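Local coordinates for protein carbonic anhydrase (Neosartorya fumigata, PDB 7COI) that is a zinc-dependent beta-class carbonic anhydrase that probably catalyses the reversible hydration of carbon dioxide to hydrogencarbonate and a proton, at residues A[85-88]-A[89-92]; A[243-247]-A[248-252]. All coordinates share one frame; numbering follows the deposited sequence.

Contact 1. Residues A[85-88]-A[89-92]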
# COMPACT_ATOMS: atom_id res chain seq x y z
N LEU A 85 -6.29 31.54 7.49
CA LEU A 85 -7.64 31.45 8.14
C LEU A 85 -8.35 32.81 7.97
O LEU A 85 -9.56 32.83 7.74
CB LEU A 85 -7.51 31.07 9.61
CG LEU A 85 -6.98 29.68 9.91
CD1 LEU A 85 -7.10 29.39 11.40
CD2 LEU A 85 -7.65 28.60 9.05
N ALA A 86 -7.65 33.94 8.09
CA ALA A 86 -8.25 35.28 7.90
C ALA A 86 -8.70 35.46 6.46
O ALA A 86 -9.82 35.96 6.25
CB ALA A 86 -7.26 36.36 8.32
N LYS A 87 -7.91 34.99 5.48
CA LYS A 87 -8.28 35.09 4.05
C LYS A 87 -9.46 34.15 3.77
O LYS A 87 -10.31 34.51 2.95
CB LYS A 87 -7.09 34.78 3.15
CG LYS A 87 -6.12 35.93 3.08
CD LYS A 87 -4.86 35.63 2.33
CE LYS A 87 -3.89 36.81 2.43
NZ LYS A 87 -2.65 36.52 1.67
N ASN A 88 -9.53 33.01 4.46
CA ASN A 88 -10.71 32.11 4.33
C ASN A 88 -11.99 32.90 4.75
O ASN A 88 -13.03 32.78 4.06
CB ASN A 88 -10.55 30.84 5.15
CG ASN A 88 -11.87 30.11 5.30
OD1 ASN A 88 -12.42 29.60 4.32
ND2 ASN A 88 -12.34 30.09 6.51
N LYS A 89 -11.94 33.60 5.88
CA LYS A 89 -13.14 34.34 6.37
C LYS A 89 -13.52 35.41 5.35
O LYS A 89 -14.72 35.62 5.12
CB LYS A 89 -12.90 34.80 7.79
CG LYS A 89 -12.74 33.67 8.78
CD LYS A 89 -12.84 34.08 10.24
CE LYS A 89 -12.51 32.98 11.24
NZ LYS A 89 -11.19 32.34 10.98
N GLU A 90 -12.54 36.08 4.75
CA GLU A 90 -12.79 37.12 3.71
C GLU A 90 -13.43 36.46 2.49
O GLU A 90 -14.37 37.03 1.94
CB GLU A 90 -11.49 37.82 3.33
CG GLU A 90 -10.87 38.64 4.43
CD GLU A 90 -9.48 39.15 4.11
OE1 GLU A 90 -8.96 38.92 3.00
OE2 GLU A 90 -8.90 39.78 4.99
N TRP A 91 -12.94 35.28 2.11
CA TRP A 91 -13.52 34.53 0.97
C TRP A 91 -14.97 34.12 1.26
O TRP A 91 -15.84 34.28 0.37
CB TRP A 91 -12.60 33.35 0.63
CG TRP A 91 -13.20 32.52 -0.45
CD1 TRP A 91 -13.18 32.78 -1.79
CD2 TRP A 91 -13.97 31.33 -0.27
NE1 TRP A 91 -13.86 31.79 -2.46
CE2 TRP A 91 -14.35 30.90 -1.56
CE3 TRP A 91 -14.32 30.56 0.84
CZ2 TRP A 91 -15.09 29.73 -1.77
CZ3 TRP A 91 -15.05 29.41 0.62
CH2 TRP A 91 -15.40 28.99 -0.67
N ALA A 92 -15.27 33.63 2.45
CA ALA A 92 -16.64 33.25 2.89
C ALA A 92 -17.54 34.51 2.86
O ALA A 92 -18.67 34.42 2.43
CB ALA A 92 -16.63 32.63 4.26
O HOH W 1 -11.47 30.45 9.05
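Leu85 and Lys89 meet one turn apart on an alpha helix that illustrates how two flanks of one helix can be packed very differently. Lys89 N donates to Leu85 O at 3.1 Å, and the same four-residue spacing gives Glu90 N to Ala86 O, Trp91 N to Lys87 O (2.9 Å) and Ala92 N to Asn88 O. The tight flank carries Leu85, Asn88 and Trp91, buried against a second subunit. With CG anti to the backbone N (chi1 176°), the indole of Trp91 leads away from the preceding turn, passing obliquely beside Asn88 with its ring plane 32° from that of the amide.

The solvent side holds the exposed Ala86, Lys89 and Glu90. Lys89 runs back past the Leu85 carbonyl and bends at its last torsion (chi4 53°), bringing NZ within 2.7 Å of a water; that water in turn gives a weak, 3.3 Å bond to Leu85 O. Lys87 stands at the border, partly exposed, its NZ 6.9 Å from Glu90 OE1, so any attraction between them is probably modest.

The segment belongs to helix 80-98, which lies against another subunit: Leu85 packs on Gln266, Lys87 on Leu130, Asn88 on Gly262 and Trp91 on Tyr257, all of the second subunit. There, strands 251-257 and 264-266 lie toward the edge of the sheet within that chain, with Gly262 in the connection between them.

Contact 2. Residues A[243-247]-A[248-252]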
# COMPACT_ATOMS: atom_id res chain seq x y z
N GLU A 243 -15.86 -0.03 -17.72
CA GLU A 243 -17.34 -0.11 -17.66
C GLU A 243 -17.94 1.27 -18.01
O GLU A 243 -18.89 1.35 -18.83
CB GLU A 243 -17.81 -0.56 -16.27
CG GLU A 243 -17.52 -2.00 -15.89
CD GLU A 243 -17.63 -2.24 -14.38
OE1 GLU A 243 -18.39 -1.47 -13.72
OE2 GLU A 243 -16.91 -3.13 -13.85
N ALA A 244 -17.43 2.35 -17.42
CA ALA A 244 -17.95 3.73 -17.61
C ALA A 244 -17.66 4.20 -19.04
O ALA A 244 -18.48 4.97 -19.60
CB ALA A 244 -17.35 4.68 -16.60
N MET A 245 -16.53 3.80 -19.61
CA MET A 245 -16.20 4.18 -21.00
C MET A 245 -17.23 3.53 -21.95
O MET A 245 -17.71 4.23 -22.83
CB MET A 245 -14.78 3.77 -21.35
CG MET A 245 -13.76 4.59 -20.61
SD MET A 245 -12.12 3.94 -20.83
CE MET A 245 -11.62 4.78 -22.33
N GLN A 246 -17.59 2.28 -21.73
CA GLN A 246 -18.61 1.54 -22.56
C GLN A 246 -20.04 2.04 -22.28
O GLN A 246 -20.81 2.23 -23.25
CB GLN A 246 -18.51 0.05 -22.26
CG GLN A 246 -17.20 -0.57 -22.71
CD GLN A 246 -17.35 -2.07 -22.75
OE1 GLN A 246 -17.23 -2.69 -23.81
NE2 GLN A 246 -17.63 -2.67 -21.60
N GLU A 247 -20.40 2.24 -21.01
CA GLU A 247 -21.77 2.57 -20.57
C GLU A 247 -22.15 4.03 -20.89
O GLU A 247 -23.32 4.25 -21.29
CB GLU A 247 -21.92 2.27 -19.08
CG GLU A 247 -23.26 2.74 -18.53
CD GLU A 247 -23.28 4.10 -17.83
OE1 GLU A 247 -22.29 4.41 -17.11
OE2 GLU A 247 -24.30 4.84 -17.93
N ARG A 248 -21.25 5.01 -20.70
CA ARG A 248 -21.65 6.43 -20.81
C ARG A 248 -20.62 7.28 -21.54
O ARG A 248 -20.76 8.51 -21.51
CB ARG A 248 -22.00 7.03 -19.45
CG ARG A 248 -20.85 7.09 -18.43
CD ARG A 248 -21.06 8.25 -17.45
NE ARG A 248 -19.93 8.40 -16.52
CZ ARG A 248 -19.68 7.56 -15.53
NH1 ARG A 248 -20.42 6.48 -15.37
NH2 ARG A 248 -18.64 7.71 -14.72
N GLY A 249 -19.65 6.68 -22.22
CA GLY A 249 -18.64 7.42 -22.98
C GLY A 249 -17.77 8.25 -22.03
O GLY A 249 -17.33 9.33 -22.46
N LEU A 250 -17.50 7.76 -20.81
CA LEU A 250 -16.47 8.42 -19.94
C LEU A 250 -15.24 8.65 -20.80
O LEU A 250 -14.79 7.72 -21.56
CB LEU A 250 -16.14 7.52 -18.75
CG LEU A 250 -14.93 7.95 -17.91
CD1 LEU A 250 -15.31 9.16 -17.12
CD2 LEU A 250 -14.50 6.86 -16.94
N GLN A 251 -14.66 9.84 -20.68
CA GLN A 251 -13.46 10.17 -21.46
C GLN A 251 -12.29 10.30 -20.49
O GLN A 251 -12.53 10.76 -19.36
CB GLN A 251 -13.66 11.46 -22.22
CG GLN A 251 -14.71 11.31 -23.32
CD GLN A 251 -14.99 12.65 -23.96
OE1 GLN A 251 -14.12 13.51 -24.06
NE2 GLN A 251 -16.24 12.84 -24.35
N VAL A 252 -11.10 9.94 -20.97
CA VAL A 252 -9.85 10.17 -20.21
C VAL A 252 -8.96 11.11 -21.01
O VAL A 252 -9.00 11.06 -22.24
CB VAL A 252 -9.17 8.84 -19.83
CG1 VAL A 252 -10.14 7.97 -19.06
CG2 VAL A 252 -8.60 8.10 -21.04
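Ala244 and Leu250 meet where helix 239-248 ends and the chain turns into strand 251-257, a glycine-terminated helix C-terminus within the alpha/beta fold of the beta-class enzymes. Gly249, with positive phi, is the first residue to leave the helical path, and it turns the chain sharply away from the helix direction. The carbonyl of Ala244 serves the turn twice: Arg248 N donates to Ala244 O at 3.0 Å, and Leu250 N reaches Ala244 O at 3.2 Å with a fairly straight 163° bond. The two donors stand above opposite faces of the carbonyl plane, so one oxygen accepts both a four-residue helical bond and the N-H of the first residue beyond the glycine. The methyl of Ala244 points toward the following segment, CB lying 3.6 Å from Leu250 CD2, and both side chains also touch Val162 of helix 152-164.

Met245 follows, its O taking a weak bond from Gly249 N at 3.2 Å. Its CG lies 3.4 Å from Leu250 O, while the side chain also touches Thr236 of helix 216-236.

Glu247 bends at its second torsion and crosses the Arg248 side chain at a slant. Its stronger partner is Arg166, which forms a salt bridge with OE2, while OE1 also meets Arg248 NH1 in a salt bridge at 3.3 Å, the carboxylate and guanidinium planes being 59° apart. Arg248 is fixed more firmly from elsewhere, since NH2 donates to the backbone oxygens of Val162 and Val167. Its CG stands between the backbone N and the carbonyl carbon (chi1 63°), and the extended chain beyond it carries the guanidinium back over the helix, where Ala244 CB lies 3.5 Å above one face, displaced toward the rim.

Overall arrangement
Contact 1 comes first along the chain, on the N-terminal helix 80-98, and closes well before contact 2 opens at the end of helix 239-248. Their centres are about 39 Å apart and their nearest atoms about 26 Å, so they do not touch. They differ in what they join. Residues 85-92 lie far from the centre of their own chain and pack on a second subunit, whereas residues 243-252 lead into strand 251-257, beside strand 169-175 in the mixed sheet. Strand 251-257 nevertheless links the two themes: contact 2 leads into it in its own chain, and in the partner subunit it belongs to the surface that contact 1 packs on. Both contacts lie away from the zinc site.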